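Local coordinates for protein UDP-glucose 6-dehydrogenase (Pyrobaculum islandicum, PDB 3VTF) that probably oxidises UDP-glucose to UDP-glucuronate in two NAD-dependent steps, and binds UDP-glucose in a pocket reaching into both of its alpha/beta domains, at residues Tyr370-Pro374 against Met375-Lys379; Pro411-Glu414 against Gly415-Tyr418; Glu152-Val155 against Ala156-Val159. All blocks are in the same frame, centred on the assembly; numbering follows the deposited sequence.

Interaction 1: residues Tyr370-Pro374 against Met375-Lys379; sequences YVHDP and MAMEK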
loop_
_atom_site.group_PDB
_atom_site.type_symbol
_atom_site.label_atom_id
_atom_site.label_comp_id
_atom_site.label_asym_id
_atom_site.label_seq_id
_atom_site.Cartn_x
_atom_site.Cartn_y
_atom_site.Cartn_z
ATOM N N TYR A 370 -26.797 18.316 15.924
ATOM C CA TYR A 370 -27.637 17.159 16.110
ATOM C C TYR A 370 -26.814 15.977 15.693
ATOM O O TYR A 370 -26.060 16.050 14.688
ATOM C CB TYR A 370 -28.855 17.254 15.202
ATOM C CG TYR A 370 -29.662 18.480 15.506
ATOM C CD1 TYR A 370 -30.900 18.382 16.204
ATOM C CD2 TYR A 370 -29.210 19.739 15.110
ATOM C CE1 TYR A 370 -31.645 19.544 16.505
ATOM C CE2 TYR A 370 -29.933 20.897 15.397
ATOM C CZ TYR A 370 -31.145 20.800 16.088
ATOM O OH TYR A 370 -31.808 21.985 16.293
ATOM N N VAL A 371 -26.973 14.865 16.391
ATOM C CA VAL A 371 -26.268 13.644 16.033
ATOM C C VAL A 371 -27.185 12.431 16.041
ATOM O O VAL A 371 -28.182 12.417 16.729
ATOM C CB VAL A 371 -25.074 13.373 16.975
ATOM C CG1 VAL A 371 -24.152 14.570 17.028
ATOM C CG2 VAL A 371 -25.554 12.987 18.357
ATOM N N HIS A 372 -26.841 11.425 15.256
ATOM C CA HIS A 372 -27.478 10.131 15.322
ATOM C C HIS A 372 -26.491 9.019 15.126
ATOM O O HIS A 372 -25.510 9.181 14.416
ATOM C CB HIS A 372 -28.571 9.999 14.270
ATOM C CG HIS A 372 -29.118 8.602 14.140
ATOM N ND1 HIS A 372 -28.629 7.722 13.276
ATOM C CD2 HIS A 372 -30.129 7.955 14.822
ATOM C CE1 HIS A 372 -29.293 6.575 13.385
ATOM N NE2 HIS A 372 -30.208 6.717 14.331
ATOM N N ASP A 373 -26.738 7.875 15.748
ATOM C CA ASP A 373 -26.064 6.633 15.390
ATOM C C ASP A 373 -26.995 5.488 15.699
ATOM O O ASP A 373 -27.692 5.540 16.678
ATOM C CB ASP A 373 -24.755 6.471 16.167
ATOM C CG ASP A 373 -23.911 5.330 15.661
ATOM O OD1 ASP A 373 -23.042 5.563 14.819
ATOM O OD2 ASP A 373 -24.130 4.197 16.085
ATOM N N PRO A 374 -27.013 4.429 14.912
ATOM C CA PRO A 374 -27.935 3.363 15.329
ATOM C C PRO A 374 -27.542 2.652 16.634
ATOM O O PRO A 374 -28.421 2.029 17.246
ATOM C CB PRO A 374 -27.839 2.345 14.172
ATOM C CG PRO A 374 -27.421 3.219 12.958
ATOM C CD PRO A 374 -26.369 4.124 13.624
ATOM N N MET A 375 -26.253 2.643 17.026
ATOM C CA MET A 375 -25.861 1.966 18.268
ATOM C C MET A 375 -25.088 2.818 19.269
ATOM O O MET A 375 -25.171 2.594 20.459
ATOM C CB MET A 375 -25.064 0.724 17.983
ATOM C CG MET A 375 -25.834 -0.319 17.213
ATOM S SD MET A 375 -24.725 -1.705 16.972
ATOM C CE MET A 375 -24.779 -2.398 18.656
ATOM N N ALA A 376 -24.321 3.800 18.824
ATOM C CA ALA A 376 -23.262 4.325 19.712
ATOM C C ALA A 376 -23.678 5.551 20.500
ATOM O O ALA A 376 -22.831 6.255 21.032
ATOM C CB ALA A 376 -21.989 4.627 18.846
ATOM N N MET A 377 -24.977 5.858 20.585
ATOM C CA MET A 377 -25.315 7.208 21.083
ATOM C C MET A 377 -25.088 7.288 22.576
ATOM O O MET A 377 -24.733 8.334 23.092
ATOM C CB MET A 377 -26.746 7.622 20.711
ATOM C CG MET A 377 -26.884 7.941 19.211
ATOM S SD MET A 377 -28.514 8.626 18.737
ATOM C CE MET A 377 -28.186 10.188 19.392
ATOM N N GLU A 378 -25.258 6.178 23.262
ATOM C CA GLU A 378 -25.056 6.174 24.733
ATOM C C GLU A 378 -23.574 6.380 24.998
ATOM O O GLU A 378 -23.168 7.272 25.772
ATOM C CB GLU A 378 -25.562 4.870 25.398
ATOM C CG GLU A 378 -27.015 4.962 25.919
ATOM C CD GLU A 378 -27.516 6.376 26.392
ATOM O OE1 GLU A 378 -27.236 6.814 27.542
ATOM O OE2 GLU A 378 -28.253 7.062 25.620
ATOM N N LYS A 379 -22.751 5.620 24.277
ATOM C CA LYS A 379 -21.292 5.796 24.432
ATOM C C LYS A 379 -20.859 7.205 24.038
ATOM O O LYS A 379 -20.044 7.801 24.701
ATOM C CB LYS A 379 -20.532 4.697 23.689
ATOM C CG LYS A 379 -20.687 3.355 24.385
ATOM C CD LYS A 379 -19.657 2.364 23.910
ATOM C CE LYS A 379 -19.131 1.585 25.098
ATOM N NZ LYS A 379 -20.083 0.486 25.276
HETATM O O HOH W 1 -27.319 4.862 19.620
#
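The carboxylate oxygen OD2 of D373 takes two backbone N-H groups at once. M375 N reaches D373 OD2 at 2.8 Å on the anti side, close to the carboxylate plane, and this i to i+2 bond makes an Asx turn. A376 N comes to the same D373 OD2, also at 2.8 Å, but from above the plane, 41° out of it. The D373 side chain can do this because CG stands anti to the backbone N (chi1 -170°), which swings the carboxylate forward over the amides that follow P374. Its other oxygen, OD1, is spoken for as well: W410 NE1 and the backbone N-H groups of L341 and A342 bond to it, so the carboxylate is fixed in rotation from both ends. The residues sit where strand 368-372 gives way to helix 377-384, the first link of a beta-alpha-beta crossover that continues to strand 389-390 in the Rossmann-like UDP-binding domain. A376 occupies the N-cap position there, with its CB 3.5 Å from D373 OD2. A water bridges the turn, donating to D373 O at 3.0 Å and accepting from M377 N at 2.7 Å. M377 then folds its side chain back along the end of the strand. A bend at chi3 (75°) turns CE inward, to 3.5 Å from V371 O, while the V371 and M377 side chains run past each other in opposite directions. The sulfur SD of M377 takes a weak hydrogen bond from D373 N at 3.6 Å and stands oblique to the imidazole of H372. Y390, on the next strand, touches both V371 and M377.

Interaction 2: residues Pro411-Glu414 against Gly415-Tyr418; sequences PQYE and GLDY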
loop_
_atom_site.group_PDB
_atom_site.type_symbol
_atom_site.label_atom_id
_atom_site.label_comp_id
_atom_site.label_asym_id
_atom_site.label_seq_id
_atom_site.Cartn_x
_atom_site.Cartn_y
_atom_site.Cartn_z
ATOM N N PRO A 411 -25.475 0.926 7.057
ATOM C CA PRO A 411 -26.341 0.533 5.926
ATOM C C PRO A 411 -27.691 1.252 5.932
ATOM O O PRO A 411 -28.156 1.644 4.822
ATOM C CB PRO A 411 -26.470 -1.008 6.084
ATOM C CG PRO A 411 -25.163 -1.395 6.779
ATOM C CD PRO A 411 -24.934 -0.265 7.757
ATOM N N GLN A 412 -28.286 1.525 7.109
ATOM C CA GLN A 412 -29.558 2.247 7.059
ATOM C C GLN A 412 -29.464 3.663 6.472
ATOM O O GLN A 412 -30.485 4.319 6.147
ATOM C CB GLN A 412 -30.223 2.305 8.432
ATOM C CG GLN A 412 -29.618 3.250 9.469
ATOM C CD GLN A 412 -30.118 2.909 10.888
ATOM O OE1 GLN A 412 -29.909 1.775 11.355
ATOM N NE2 GLN A 412 -30.764 3.863 11.572
ATOM N N TYR A 413 -28.265 4.209 6.401
ATOM C CA TYR A 413 -28.078 5.541 5.840
ATOM C C TYR A 413 -28.272 5.594 4.318
ATOM O O TYR A 413 -28.562 6.624 3.762
ATOM C CB TYR A 413 -26.759 6.181 6.288
ATOM C CG TYR A 413 -26.693 6.499 7.769
ATOM C CD1 TYR A 413 -27.823 6.479 8.559
ATOM C CD2 TYR A 413 -25.490 6.816 8.367
ATOM C CE1 TYR A 413 -27.762 6.769 9.897
ATOM C CE2 TYR A 413 -25.423 7.107 9.703
ATOM C CZ TYR A 413 -26.552 7.077 10.457
ATOM O OH TYR A 413 -26.467 7.368 11.774
ATOM N N GLU A 414 -28.047 4.475 3.660
ATOM C CA GLU A 414 -28.149 4.397 2.221
ATOM C C GLU A 414 -29.576 4.620 1.716
ATOM O O GLU A 414 -29.785 4.950 0.570
ATOM C CB GLU A 414 -27.551 3.096 1.710
ATOM C CG GLU A 414 -26.058 3.185 1.469
ATOM C CD GLU A 414 -25.705 3.836 0.145
ATOM O OE1 GLU A 414 -26.553 4.564 -0.453
ATOM O OE2 GLU A 414 -24.575 3.601 -0.311
ATOM N N GLY A 415 -30.546 4.382 2.576
ATOM C CA GLY A 415 -31.935 4.494 2.215
ATOM C C GLY A 415 -32.632 5.757 2.644
ATOM O O GLY A 415 -33.841 5.822 2.575
ATOM N N LEU A 416 -31.893 6.744 3.131
ATOM C CA LEU A 416 -32.539 7.934 3.615
ATOM C C LEU A 416 -32.896 8.946 2.474
ATOM O O LEU A 416 -32.387 8.818 1.340
ATOM C CB LEU A 416 -31.651 8.646 4.673
ATOM C CG LEU A 416 -31.266 7.890 5.966
ATOM C CD1 LEU A 416 -30.337 8.776 6.824
ATOM C CD2 LEU A 416 -32.577 7.632 6.743
ATOM N N ASP A 417 -33.653 9.988 2.827
ATOM C CA ASP A 417 -34.079 10.973 1.828
ATOM C C ASP A 417 -33.271 12.219 2.059
ATOM O O ASP A 417 -33.518 12.962 2.971
ATOM C CB ASP A 417 -35.584 11.260 1.963
ATOM C CG ASP A 417 -36.083 12.234 0.896
ATOM O OD1 ASP A 417 -35.262 12.738 0.073
ATOM O OD2 ASP A 417 -37.266 12.563 0.906
ATOM N N TYR A 418 -32.262 12.434 1.232
ATOM C CA TYR A 418 -31.366 13.569 1.399
ATOM C C TYR A 418 -31.770 14.756 0.528
ATOM O O TYR A 418 -31.027 15.710 0.426
ATOM C CB TYR A 418 -29.919 13.202 1.066
ATOM C CG TYR A 418 -29.293 12.128 1.921
ATOM C CD1 TYR A 418 -28.636 12.437 3.097
ATOM C CD2 TYR A 418 -29.339 10.808 1.529
ATOM C CE1 TYR A 418 -28.063 11.453 3.865
ATOM C CE2 TYR A 418 -28.771 9.822 2.287
ATOM C CZ TYR A 418 -28.132 10.151 3.453
ATOM O OH TYR A 418 -27.571 9.156 4.192
#
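Y418 bonds through its hydroxyl to the backbone carbonyl of Y413, with Y418 OH 2.8 Å from Y413 O. The oxygen lies at the edge of the Y418 ring, near its plane, but from the carbonyl's standpoint the hydroxyl is off to one side, tilted 32° out of the carbonyl plane. Y418 gets there with CG anti to its own carbonyl carbon (chi1 -61°), and the ring reaches back over the turn to Y413, where the hydroxyl also packs on Y413 CB. L416 N makes a second, weak bond to Y413 O at 3.4 Å, so one carbonyl oxygen serves both a side chain and the main chain. That weak bond closes a type I beta turn through E414 and G415. It overlaps an earlier turn, in which E414 N bonds to P411 O at 3.1 Å, and the two form part of the loop between strands 403-406 and 422-425 of the parallel sheet in the UDP-binding domain. L416 lies beside Y413 and points the same way: with chi2 at 178° its extended branch brings CD1 to 3.8 Å from Y413 CD1, obliquely to the ring. The root of the same side chain covers the turn, L416 CG standing 3.7 Å from Q412 O. Y413, L416 and Y418 all reach L339 on strand 335-339, so these three side chains face the sheet. The far end of the Y413 ring is held by H372, whose ND1 bonds to the phenol, and W410 meets the ring edge-to-face. The E414 carboxylate turns the other way, to weak bonds with the backbone N-H groups of K430 and K431.

Interaction 3: residues Glu152-Val155 against Ala156-Val159; sequences EGLV and ARAV
E152 starts the contact with its backbone oxygen, which lies 3.5 Å from A156 CB; the helix winds wider, as a pi-type turn, over 152-155. Next comes G153, whose carbonyl accepts R157 N at 2.9 Å, and from here the chain keeps regular alpha-helical spacing. L154 O accepts A158 N at 2.8 Å, while the leucine's CD1 packs against R157 NH2 at 3.8 Å. R157 supplies the fold for that: extended at first, its chain bends at chi3 (52°) and carries the guanidinium back across L154, CD1 meeting it obliquely, with NH1 in a salt bridge to E161. Helix 151-160 is the crossover between parallel strands 139-142 and 169-172 of the NAD-binding domain. On one flank L154, V155 and A158 touch helix 118-134; E152 and A156 meet V170 on strand 169-172. V155 ends the walk: its carbonyl accepts V159 N at 2.9 Å. The two valines lie side by side, pointing the same way, V155 CG1 being 4.2 Å from V159 CG2, and both rest on V140 of the sheet.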
loop_
_atom_site.group_PDB
_atom_site.type_symbol
_atom_site.label_atom_id
_atom_site.label_comp_id
_atom_site.label_asym_id
_atom_site.label_seq_id
_atom_site.Cartn_x
_atom_site.Cartn_y
_atom_site.Cartn_z
ATOM N N GLU A 152 11.009 -9.405 25.056
ATOM C CA GLU A 152 12.215 -9.982 25.645
ATOM C C GLU A 152 12.841 -8.976 26.574
ATOM O O GLU A 152 13.755 -9.331 27.311
ATOM C CB GLU A 152 13.229 -10.297 24.532
ATOM C CG GLU A 152 12.723 -11.529 23.797
ATOM C CD GLU A 152 13.641 -11.833 22.658
ATOM O OE1 GLU A 152 13.797 -10.906 21.837
ATOM O OE2 GLU A 152 14.162 -12.959 22.621
ATOM N N GLY A 153 12.414 -7.703 26.489
ATOM C CA GLY A 153 12.955 -6.675 27.409
ATOM C C GLY A 153 12.087 -6.470 28.622
ATOM O O GLY A 153 12.097 -7.301 29.531
ATOM N N LEU A 154 11.248 -5.431 28.591
ATOM C CA LEU A 154 10.399 -5.118 29.707
ATOM C C LEU A 154 9.627 -6.334 30.290
ATOM O O LEU A 154 9.624 -6.549 31.498
ATOM C CB LEU A 154 9.385 -4.027 29.275
ATOM C CG LEU A 154 8.169 -3.845 30.214
ATOM C CD1 LEU A 154 8.670 -3.372 31.565
ATOM C CD2 LEU A 154 7.174 -2.841 29.705
ATOM N N VAL A 155 8.910 -7.101 29.437
ATOM C CA VAL A 155 8.021 -8.181 29.935
ATOM C C VAL A 155 8.872 -9.319 30.550
ATOM O O VAL A 155 8.591 -9.691 31.706
ATOM C CB VAL A 155 7.119 -8.745 28.779
ATOM C CG1 VAL A 155 6.490 -10.100 29.132
ATOM C CG2 VAL A 155 6.043 -7.703 28.353
ATOM N N ALA A 156 9.924 -9.777 29.869
ATOM C CA ALA A 156 10.770 -10.846 30.443
ATOM C C ALA A 156 11.388 -10.382 31.745
ATOM O O ALA A 156 11.522 -11.171 32.676
ATOM C CB ALA A 156 11.848 -11.306 29.472
ATOM N N ARG A 157 11.730 -9.106 31.800
ATOM C CA ARG A 157 12.367 -8.583 33.047
ATOM C C ARG A 157 11.379 -8.467 34.184
ATOM O O ARG A 157 11.681 -8.866 35.289
ATOM C CB ARG A 157 13.040 -7.221 32.788
ATOM C CG ARG A 157 13.719 -6.679 34.025
ATOM C CD ARG A 157 14.557 -5.421 33.697
ATOM N NE ARG A 157 13.784 -4.410 32.964
ATOM C CZ ARG A 157 12.833 -3.650 33.533
ATOM N NH1 ARG A 157 12.494 -3.826 34.815
ATOM N NH2 ARG A 157 12.157 -2.745 32.814
ATOM N N ALA A 158 10.176 -7.897 33.918
ATOM C CA ALA A 158 9.213 -7.772 34.925
ATOM C C ALA A 158 8.721 -9.150 35.473
ATOM O O ALA A 158 8.482 -9.296 36.713
ATOM C CB ALA A 158 8.034 -6.911 34.396
ATOM N N VAL A 159 8.505 -10.104 34.589
ATOM C CA VAL A 159 8.232 -11.487 34.963
ATOM C C VAL A 159 9.388 -12.053 35.872
ATOM O O VAL A 159 9.135 -12.513 36.984
ATOM C CB VAL A 159 8.064 -12.389 33.739
ATOM C CG1 VAL A 159 7.759 -13.823 34.222
ATOM C CG2 VAL A 159 6.853 -11.913 32.857
#

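How the interactions relate
Interaction 3 comes first along the chain, then interaction 1, then interaction 2. Interaction 3 belongs to the NAD-binding domain, whereas the other two share the UDP-binding domain on the opposite side of the chain's centre. Centres of interactions 1 and 3 are about 41 Å apart, and those of 2 and 3 about 51 Å. Interactions 1 and 2 touch: their centres are about 16 Å apart and P374 CG packs 3.3 Å from Q412 OE1, so the end of strand 368-372 meets the loop after strand 403-406. The side chains of D373 and P411 stay about 11 and 12 Å from bound UDP-glucose, too far to touch it.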